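Local coordinates for protein probable transcriptional regulator PhnF (Escherichia coli, PDB 2FA1) that probably acts as a DNA-binding transcriptional regulator of the GntR/HutC family in an operon for alkylphosphonate uptake and C-P lyase, this piece being its C-terminal effector-binding domain, at residues A[96-110]-A[122-136]. Numbering follows the deposited sequence. Where two conformers were deposited one is given.
Sequences IALRRSQTRISARRA and NMSPLLCVRTLNHRD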
ATOM      1  N   ILE A  96      -0.731 -21.154  16.387  1.00 16.43           N
ATOM      2  CA  ILE A  96      -1.571 -20.519  15.315  1.00 18.10           C
ATOM      3  C   ILE A  96      -0.713 -19.536  14.533  1.00 19.04           C
ATOM      4  O   ILE A  96      -0.137 -18.627  15.114  1.00 17.90           O
ATOM      5  CB  ILE A  96      -2.770 -19.801  15.878  1.00 18.20           C
ATOM      6  CG1 ILE A  96      -3.769 -20.784  16.465  1.00 18.16           C
ATOM      7  CG2 ILE A  96      -3.571 -19.175  14.772  1.00 18.52           C
ATOM      8  CD1 ILE A  96      -4.718 -20.116  17.422  1.00 19.68           C
ATOM      9  N   ALA A  97      -0.627 -19.709  13.207  1.00 21.50           N
ATOM     10  CA  ALA A  97       0.191 -18.743  12.390  1.00 23.06           C
ATOM     11  C   ALA A  97      -0.856 -18.222  11.423  1.00 25.57           C
ATOM     12  O   ALA A  97      -1.513 -18.955  10.683  1.00 24.89           O
ATOM     13  CB  ALA A  97       1.399 -19.395  11.681  1.00 25.53           C
ATOM     14  N   LEU A  98      -1.161 -16.950  11.577  1.00 25.34           N
ATOM     15  CA  LEU A  98      -2.208 -16.392  10.786  1.00 26.56           C
ATOM     16  C   LEU A  98      -1.698 -16.097   9.386  1.00 26.27           C
ATOM     17  O   LEU A  98      -0.525 -15.694   9.228  1.00 28.36           O
ATOM     18  CB  LEU A  98      -2.641 -15.061  11.426  1.00 25.39           C
ATOM     19  CG  LEU A  98      -3.085 -15.293  12.829  1.00 25.22           C
ATOM     20  CD1 LEU A  98      -3.103 -13.940  13.645  1.00 24.69           C
ATOM     21  CD2 LEU A  98      -4.414 -15.921  12.680  1.00 20.24           C
ATOM     22  N   ARG A  99      -2.545 -16.318   8.397  0.50 26.90           N
ATOM     23  CA  ARG A  99      -2.225 -15.983   7.016  0.50 27.56           C
ATOM     24  C   ARG A  99      -3.295 -15.057   6.446  0.50 26.84           C
ATOM     25  O   ARG A  99      -4.495 -15.219   6.664  0.50 27.79           O
ATOM     26  CB  ARG A  99      -2.121 -17.244   6.161  0.50 28.14           C
ATOM     27  CG  ARG A  99      -0.918 -18.098   6.497  0.50 30.34           C
ATOM     28  CD  ARG A  99       0.357 -17.546   5.873  0.50 33.50           C
ATOM     29  NE  ARG A  99       1.514 -17.703   6.753  0.50 36.56           N
ATOM     30  CZ  ARG A  99       1.659 -18.660   7.671  0.50 35.01           C
ATOM     31  NH1 ARG A  99       0.738 -19.613   7.834  0.50 35.94           N
ATOM     32  NH2 ARG A  99       2.756 -18.678   8.410  0.50 35.34           N
ATOM     33  N   ARG A 100      -2.805 -14.116   5.674  1.00 27.38           N
ATOM     34  CA  ARG A 100      -3.560 -12.985   5.151  1.00 26.49           C
ATOM     35  C   ARG A 100      -4.528 -13.400   4.024  1.00 25.83           C
ATOM     36  O   ARG A 100      -4.143 -14.121   3.092  1.00 27.39           O
ATOM     37  CB  ARG A 100      -2.516 -12.026   4.651  1.00 25.51           C
ATOM     38  CG  ARG A 100      -2.994 -10.730   4.044  1.00 28.87           C
ATOM     39  CD  ARG A 100      -3.030  -9.584   5.009  1.00 29.08           C
ATOM     40  NE  ARG A 100      -1.766  -9.443   5.729  1.00 28.16           N
ATOM     41  CZ  ARG A 100      -0.827  -8.573   5.405  1.00 27.80           C
ATOM     42  NH1 ARG A 100      -1.074  -7.696   4.453  1.00 24.61           N
ATOM     43  NH2 ARG A 100       0.341  -8.522   6.090  1.00 26.65           N
ATOM     44  N   SER A 101      -5.761 -12.969   4.072  1.00 24.00           N
ATOM     45  CA  SER A 101      -6.585 -13.167   2.894  1.00 25.12           C
ATOM     46  C   SER A 101      -6.729 -11.921   2.070  1.00 24.55           C
ATOM     47  O   SER A 101      -6.735 -11.978   0.813  1.00 24.70           O
ATOM     48  CB  SER A 101      -7.981 -13.717   3.180  1.00 25.32           C
ATOM     49  OG  SER A 101      -8.807 -12.827   3.874  1.00 28.22           O
ATOM     50  N   GLN A 102      -6.907 -10.799   2.755  1.00 21.64           N
ATOM     51  CA  GLN A 102      -7.220  -9.589   2.002  1.00 19.92           C
ATOM     52  C   GLN A 102      -6.498  -8.442   2.688  1.00 17.55           C
ATOM     53  O   GLN A 102      -6.294  -8.468   3.901  1.00 15.83           O
ATOM     54  CB  GLN A 102      -8.725  -9.312   2.152  1.00 20.43           C
ATOM     55  CG  GLN A 102      -9.620 -10.342   1.532  1.00 29.54           C
ATOM     56  CD  GLN A 102     -11.048  -9.838   1.433  1.00 35.90           C
ATOM     57  OE1 GLN A 102     -11.735 -10.086   0.432  1.00 44.68           O
ATOM     58  NE2 GLN A 102     -11.499  -9.086   2.447  1.00 39.11           N
ATOM     59  N   THR A 103      -6.082  -7.438   1.875  1.00 17.38           N
ATOM     60  CA  THR A 103      -5.415  -6.220   2.394  1.00 16.21           C
ATOM     61  C   THR A 103      -6.118  -5.053   1.695  1.00 15.95           C
ATOM     62  O   THR A 103      -6.443  -5.170   0.475  1.00 14.85           O
ATOM     63  CB  THR A 103      -3.909  -6.182   2.078  1.00 18.66           C
ATOM     64  OG1 THR A 103      -3.236  -7.354   2.578  1.00 18.61           O
ATOM     65  CG2 THR A 103      -3.232  -4.921   2.716  1.00 19.74           C
ATOM     66  N   ARG A 104      -6.398  -3.965   2.452  1.00 10.88           N
ATOM     67  CA  ARG A 104      -6.880  -2.716   1.817  1.00 11.44           C
ATOM     68  C   ARG A 104      -5.929  -1.607   2.286  1.00 12.64           C
ATOM     69  O   ARG A 104      -5.724  -1.499   3.492  1.00 13.85           O
ATOM     70  CB  ARG A 104      -8.262  -2.388   2.177  1.00 11.67           C
ATOM     71  CG  ARG A 104      -9.279  -3.327   1.452  1.00 16.76           C
ATOM     72  CD  ARG A 104     -10.721  -2.718   1.632  1.00 19.96           C
ATOM     73  NE  ARG A 104     -11.557  -3.276   0.596  1.00 27.77           N
ATOM     74  CZ  ARG A 104     -12.018  -2.624  -0.486  1.00 25.89           C
ATOM     75  NH1 ARG A 104     -11.791  -1.325  -0.719  1.00 22.71           N
ATOM     76  NH2 ARG A 104     -12.746  -3.321  -1.341  1.00 29.57           N
ATOM     77  N   ILE A 105      -5.401  -0.779   1.370  1.00 11.89           N
ATOM     78  CA  ILE A 105      -4.490   0.292   1.747  1.00 11.74           C
ATOM     79  C   ILE A 105      -5.110   1.628   1.320  1.00 12.22           C
ATOM     80  O   ILE A 105      -5.537   1.791   0.177  1.00 11.67           O
ATOM     81  CB  ILE A 105      -3.166   0.108   1.033  1.00 13.07           C
ATOM     82  CG1 ILE A 105      -2.645  -1.269   1.445  1.00 17.29           C
ATOM     83  CG2 ILE A 105      -2.117   1.197   1.527  1.00 14.72           C
ATOM     84  CD1 ILE A 105      -1.572  -1.641   0.569  1.00 25.05           C
ATOM     85  N   SER A 106      -5.279   2.528   2.290  1.00 11.11           N
ATOM     86  CA  SER A 106      -5.732   3.874   1.916  1.00 11.24           C
ATOM     87  C   SER A 106      -4.869   4.944   2.567  1.00 13.16           C
ATOM     88  O   SER A 106      -4.051   4.658   3.408  1.00 13.20           O
ATOM     89  CB  SER A 106      -7.153   4.048   2.414  1.00 12.57           C
ATOM     90  OG  SER A 106      -7.257   3.864   3.816  1.00 15.24           O
ATOM     91  N   ALA A 107      -5.179   6.205   2.244  1.00 10.44           N
ATOM     92  CA  ALA A 107      -4.426   7.310   2.932  1.00 11.35           C
ATOM     93  C   ALA A 107      -5.446   8.344   3.261  1.00 14.63           C
ATOM     94  O   ALA A 107      -6.366   8.625   2.484  1.00 14.40           O
ATOM     95  CB  ALA A 107      -3.320   7.911   2.113  1.00 15.45           C
ATOM     96  N   ARG A 108      -5.262   8.931   4.410  1.00 15.23           N
ATOM     97  CA  ARG A 108      -6.152  10.035   4.782  1.00 20.81           C
ATOM     98  C   ARG A 108      -5.521  10.986   5.743  1.00 20.84           C
ATOM     99  O   ARG A 108      -4.362  10.832   6.111  1.00 19.65           O
ATOM    100  CB  ARG A 108      -7.451   9.465   5.279  1.00 23.33           C
ATOM    101  CG  ARG A 108      -7.298   8.664   6.577  1.00 28.08           C
ATOM    102  CD  ARG A 108      -8.703   8.604   7.175  1.00 36.99           C
ATOM    103  NE  ARG A 108      -8.788   7.826   8.427  1.00 36.80           N
ATOM    104  CZ  ARG A 108      -8.859   6.499   8.495  1.00 39.05           C
ATOM    105  NH1 ARG A 108      -8.985   5.871   9.666  1.00 31.99           N
ATOM    106  NH2 ARG A 108      -8.803   5.794   7.393  1.00 37.80           N
ATOM    107  N   ARG A 109      -6.234  12.074   6.019  1.00 22.96           N
ATOM    108  CA  ARG A 109      -5.648  13.157   6.819  1.00 25.30           C
ATOM    109  C   ARG A 109      -6.202  12.971   8.203  1.00 25.21           C
ATOM    110  O   ARG A 109      -7.406  12.858   8.362  1.00 26.09           O
ATOM    111  CB  ARG A 109      -5.942  14.553   6.189  1.00 26.05           C
ATOM    112  CG  ARG A 109      -4.896  14.886   5.062  1.00 28.74           C
ATOM    113  CD  ARG A 109      -5.039  16.255   4.447  1.00 30.58           C
ATOM    114  NE  ARG A 109      -6.224  16.341   3.609  1.00 36.41           N
ATOM    115  CZ  ARG A 109      -6.577  17.420   2.890  1.00 38.53           C
ATOM    116  NH1 ARG A 109      -5.831  18.514   2.918  1.00 40.84           N
ATOM    117  NH2 ARG A 109      -7.676  17.395   2.121  1.00 32.87           N
ATOM    118  N   ALA A 110      -5.323  12.904   9.214  1.00 23.57           N
ATOM    119  CA  ALA A 110      -5.735  12.542  10.578  1.00 23.62           C
ATOM    120  C   ALA A 110      -6.598  13.612  11.196  1.00 24.61           C
ATOM    121  O   ALA A 110      -6.316  14.780  11.040  1.00 23.18           O
ATOM    122  CB  ALA A 110      -4.511  12.385  11.468  1.00 23.80           C
ATOM    123  N   ASN A 122      -3.603  18.140  13.518  1.00 24.55           N
ATOM    124  CA  ASN A 122      -4.737  18.066  12.670  1.00 24.40           C
ATOM    125  C   ASN A 122      -4.292  17.986  11.196  1.00 24.17           C
ATOM    126  O   ASN A 122      -3.404  18.710  10.752  1.00 25.50           O
ATOM    127  CB  ASN A 122      -5.604  19.305  12.967  1.00 25.29           C
ATOM    128  CG  ASN A 122      -6.943  19.201  12.331  1.00 27.39           C
ATOM    129  OD1 ASN A 122      -7.514  18.105  12.260  1.00 29.99           O
ATOM    130  ND2 ASN A 122      -7.437  20.315  11.796  1.00 26.75           N
ATOM    131  N   MET A 123      -4.912  17.066  10.457  1.00 23.87           N
ATOM    132  CA  MET A 123      -4.753  16.885   8.985  1.00 22.92           C
ATOM    133  C   MET A 123      -3.419  16.199   8.557  1.00 22.60           C
ATOM    134  O   MET A 123      -3.107  16.038   7.356  1.00 23.52           O
ATOM    135  CB  MET A 123      -4.986  18.215   8.228  1.00 23.18           C
ATOM    136  CG  MET A 123      -6.398  18.762   8.569  1.00 25.02           C
ATOM    137  SD  MET A 123      -7.757  17.686   8.047  1.00 29.72           S
ATOM    138  CE  MET A 123      -7.541  17.848   6.305  1.00 25.22           C
ATOM    139  N   SER A 124      -2.675  15.704   9.547  1.00 20.33           N
ATOM    140  CA  SER A 124      -1.398  15.036   9.223  1.00 18.68           C
ATOM    141  C   SER A 124      -1.686  13.774   8.396  1.00 18.19           C
ATOM    142  O   SER A 124      -2.629  13.037   8.786  1.00 20.00           O
ATOM    143  CB  SER A 124      -0.709  14.556  10.505  1.00 20.08           C
ATOM    144  OG  SER A 124      -0.235  15.633  11.193  1.00 27.68           O
ATOM    145  N   PRO A 125      -1.078  13.601   7.186  0.50 17.78           N
ATOM    146  CA  PRO A 125      -1.347  12.352   6.413  0.50 17.19           C
ATOM    147  C   PRO A 125      -0.941  11.007   7.065  0.50 16.03           C
ATOM    148  O   PRO A 125       0.236  10.828   7.514  0.50 13.54           O
ATOM    149  CB  PRO A 125      -0.564  12.572   5.102  0.50 17.11           C
ATOM    150  CG  PRO A 125      -0.575  14.004   4.948  0.50 19.19           C
ATOM    151  CD  PRO A 125      -0.288  14.524   6.352  0.50 18.17           C
ATOM    152  N   LEU A 126      -1.897  10.063   7.025  1.00 15.10           N
ATOM    153  CA  LEU A 126      -1.699   8.715   7.588  1.00 13.57           C
ATOM    154  C   LEU A 126      -1.880   7.674   6.503  1.00 13.16           C
ATOM    155  O   LEU A 126      -2.743   7.900   5.620  1.00 15.73           O
ATOM    156  CB  LEU A 126      -2.703   8.387   8.676  1.00 14.04           C
ATOM    157  CG  LEU A 126      -2.926   9.278   9.878  1.00 17.38           C
ATOM    158  CD1 LEU A 126      -4.147   8.731  10.655  1.00 20.49           C
ATOM    159  CD2 LEU A 126      -1.645   9.239  10.644  1.00 24.23           C
ATOM    160  N   LEU A 127      -1.133   6.561   6.577  1.00 12.12           N
ATOM    161  CA  LEU A 127      -1.408   5.385   5.732  1.00 11.77           C
ATOM    162  C   LEU A 127      -2.266   4.487   6.592  1.00 14.55           C
ATOM    163  O   LEU A 127      -1.960   4.278   7.815  1.00 14.29           O
ATOM    164  CB  LEU A 127      -0.127   4.634   5.382  1.00 14.58           C
ATOM    165  CG  LEU A 127       0.639   5.190   4.177  1.00 18.99           C
ATOM    166  CD1 LEU A 127       2.199   4.876   4.131  1.00 22.35           C
ATOM    167  CD2 LEU A 127      -0.102   4.775   2.911  1.00 17.03           C
ATOM    168  N   CYS A 128      -3.360   3.963   6.027  1.00 14.53           N
ATOM    169  CA  CYS A 128      -4.214   3.087   6.772  1.00 14.75           C
ATOM    170  C   CYS A 128      -4.198   1.716   6.082  1.00 15.50           C
ATOM    171  O   CYS A 128      -4.490   1.648   4.869  1.00 15.76           O
ATOM    172  CB  CYS A 128      -5.591   3.646   6.816  1.00 15.78           C
ATOM    173  SG  CYS A 128      -6.875   2.489   7.502  1.00 20.06           S
ATOM    174  N   VAL A 129      -3.786   0.658   6.809  1.00 13.83           N
ATOM    175  CA  VAL A 129      -3.644  -0.679   6.182  1.00 13.08           C
ATOM    176  C   VAL A 129      -4.597  -1.584   6.962  1.00 14.91           C
ATOM    177  O   VAL A 129      -4.488  -1.723   8.216  1.00 14.47           O
ATOM    178  CB  VAL A 129      -2.216  -1.258   6.196  1.00 12.03           C
ATOM    179  CG1 VAL A 129      -2.222  -2.624   5.572  1.00 14.36           C
ATOM    180  CG2 VAL A 129      -1.269  -0.362   5.400  1.00 14.23           C
ATOM    181  N   ARG A 130      -5.514  -2.232   6.250  1.00 13.57           N
ATOM    182  CA  ARG A 130      -6.564  -3.011   6.977  1.00 14.64           C
ATOM    183  C   ARG A 130      -6.452  -4.400   6.405  1.00 15.21           C
ATOM    184  O   ARG A 130      -6.282  -4.598   5.162  1.00 15.34           O
ATOM    185  CB  ARG A 130      -7.968  -2.483   6.726  1.00 14.71           C
ATOM    186  CG  ARG A 130      -8.204  -1.022   7.252  1.00 17.33           C
ATOM    187  CD  ARG A 130      -9.603  -0.611   7.246  1.00 23.19           C
ATOM    188  NE  ARG A 130     -10.028  -0.322   5.897  1.00 24.23           N
ATOM    189  CZ  ARG A 130     -11.163  -0.746   5.328  1.00 30.83           C
ATOM    190  NH1 ARG A 130     -12.048  -1.472   5.980  1.00 26.75           N
ATOM    191  NH2 ARG A 130     -11.437  -0.359   4.080  1.00 29.30           N
ATOM    192  N   THR A 131      -6.402  -5.394   7.297  1.00 15.69           N
ATOM    193  CA  THR A 131      -6.129  -6.752   6.825  1.00 16.57           C
ATOM    194  C   THR A 131      -7.065  -7.758   7.475  1.00 14.37           C
ATOM    195  O   THR A 131      -7.432  -7.587   8.575  1.00 13.83           O
ATOM    196  CB  THR A 131      -4.662  -7.172   7.064  1.00 17.66           C
ATOM    197  OG1 THR A 131      -4.377  -7.357   8.451  1.00 21.82           O
ATOM    198  CG2 THR A 131      -3.619  -6.108   6.589  1.00 16.64           C
ATOM    199  N   LEU A 132      -7.449  -8.816   6.745  1.00 16.48           N
ATOM    200  CA  LEU A 132      -8.175  -9.973   7.261  1.00 18.05           C
ATOM    201  C   LEU A 132      -7.234 -11.166   7.197  1.00 19.04           C
ATOM    202  O   LEU A 132      -6.538 -11.430   6.150  1.00 19.55           O
ATOM    203  CB  LEU A 132      -9.378 -10.307   6.350  1.00 18.15           C
ATOM    204  CG  LEU A 132     -10.567  -9.449   6.676  1.00 26.02           C
ATOM    205  CD1 LEU A 132     -11.700  -9.900   5.725  1.00 30.98           C
ATOM    206  CD2 LEU A 132     -11.011  -9.608   8.133  1.00 25.25           C
ATOM    207  N   ASN A 133      -7.163 -11.881   8.335  1.00 20.07           N
ATOM    208  CA  ASN A 133      -6.189 -12.944   8.534  1.00 20.29           C
ATOM    209  C   ASN A 133      -6.967 -14.154   9.037  1.00 21.48           C
ATOM    210  O   ASN A 133      -8.047 -14.021   9.657  1.00 21.19           O
ATOM    211  CB  ASN A 133      -5.128 -12.568   9.589  1.00 20.42           C
ATOM    212  CG  ASN A 133      -4.242 -11.432   9.143  1.00 24.41           C
ATOM    213  OD1 ASN A 133      -3.568 -11.472   8.116  1.00 25.07           O
ATOM    214  ND2 ASN A 133      -4.237 -10.360   9.938  1.00 24.70           N
ATOM    215  N   HIS A 134      -6.454 -15.321   8.650  1.00 23.80           N
ATOM    216  CA  HIS A 134      -7.184 -16.612   8.803  1.00 25.04           C
ATOM    217  C   HIS A 134      -6.228 -17.627   9.386  1.00 24.18           C
ATOM    218  O   HIS A 134      -5.015 -17.512   9.201  1.00 24.62           O
ATOM    219  CB  HIS A 134      -7.617 -17.093   7.392  1.00 25.76           C
ATOM    220  CG  HIS A 134      -8.800 -16.322   6.854  1.00 30.57           C
ATOM    221  ND1 HIS A 134      -8.658 -15.127   6.167  1.00 32.21           N
ATOM    222  CD2 HIS A 134     -10.135 -16.547   6.944  1.00 33.21           C
ATOM    223  CE1 HIS A 134      -9.859 -14.669   5.843  1.00 31.62           C
ATOM    224  NE2 HIS A 134     -10.770 -15.507   6.294  1.00 36.29           N
ATOM    225  N   ARG A 135      -6.778 -18.527  10.196  1.00 27.67           N
ATOM    226  CA  ARG A 135      -6.040 -19.741  10.574  1.00 31.70           C
ATOM    227  C   ARG A 135      -6.198 -20.616   9.343  1.00 33.54           C
ATOM    228  O   ARG A 135      -7.344 -20.859   8.855  1.00 34.58           O
ATOM    229  CB  ARG A 135      -6.658 -20.476  11.761  1.00 31.12           C
ATOM    230  CG  ARG A 135      -6.749 -19.685  12.998  1.00 29.41           C
ATOM    231  CD  ARG A 135      -7.433 -20.510  14.133  1.00 34.75           C
ATOM    232  NE  ARG A 135      -6.825 -21.836  14.221  1.00 32.32           N
ATOM    233  CZ  ARG A 135      -6.987 -22.692  15.235  1.00 33.47           C
ATOM    234  NH1 ARG A 135      -7.797 -22.386  16.241  1.00 24.45           N
ATOM    235  NH2 ARG A 135      -6.352 -23.876  15.200  1.00 35.33           N
ATOM    236  N   ASP A 136      -5.050 -21.011   8.817  0.50 35.60           N
ATOM    237  CA  ASP A 136      -4.951 -22.089   7.822  0.50 37.74           C
ATOM    238  C   ASP A 136      -6.307 -22.697   7.457  0.50 38.58           C
ATOM    239  O   ASP A 136      -6.839 -23.567   8.174  0.50 39.62           O
ATOM    240  CB  ASP A 136      -4.000 -23.168   8.329  0.50 37.04           C
ATOM    241  CG  ASP A 136      -2.549 -22.885   7.975  0.50 38.07           C
ATOM    242  OD1 ASP A 136      -1.981 -23.683   7.185  0.50 39.60           O
ATOM    243  OD2 ASP A 136      -1.983 -21.887   8.479  0.50 32.82           O
TER
HETATM  244  O   HOH W   1      -7.642   1.000   4.146  1.00 17.30           O
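L132 O takes two backbone N-H groups, a short bond from S101 N at 2.7 Å and a weak one from Q102 N at 3.5 Å, the signature of a classic beta bulge. The extra residue shifts the register of two long antiparallel strands, 98-109 and 125-135, in the six-stranded sheet of the UTRA domain. Strand 98-109 is an edge strand within its own chain, but Q102 to I105 pair with a strand of the second subunit, which carries the sheet across the dimer interface.

Beside the bulge, R100 sends CG anti to its backbone N (chi1 -180°) and then bends at chi2 and chi3, laying its chain over T131, with CD 3.6 Å from T131 CB. The T131 methyl CG2 lies over one face of the guanidinium, while R100 NH1 gives T103 OG1 a 2.9 Å hydrogen bond within the guanidinium plane; T103 OG1 is also hydrogen-bonded to H160 of the second subunit. Q16 ties this end together by bonding both R100 NE and N133 OD1.

On the face bearing R104 and R130, R104 CD comes within 3.5 Å of R130 NH2, the two guanidinium planes turned 42° apart. E155 of the second subunit forms salt bridges with both arginines and should offset their like charges.

At the far end, M123 curls back through chi2 and chi3 to set its methyl CE over one face of the R109 guanidinium, 3.4 Å from R109 NE. Nearer the middle of the ladder, a water in the plane of the R130 guanidinium accepts a bond from R130 NE at 3.2 Å and is also hydrogen-bonded to S106 OG at 2.9 Å.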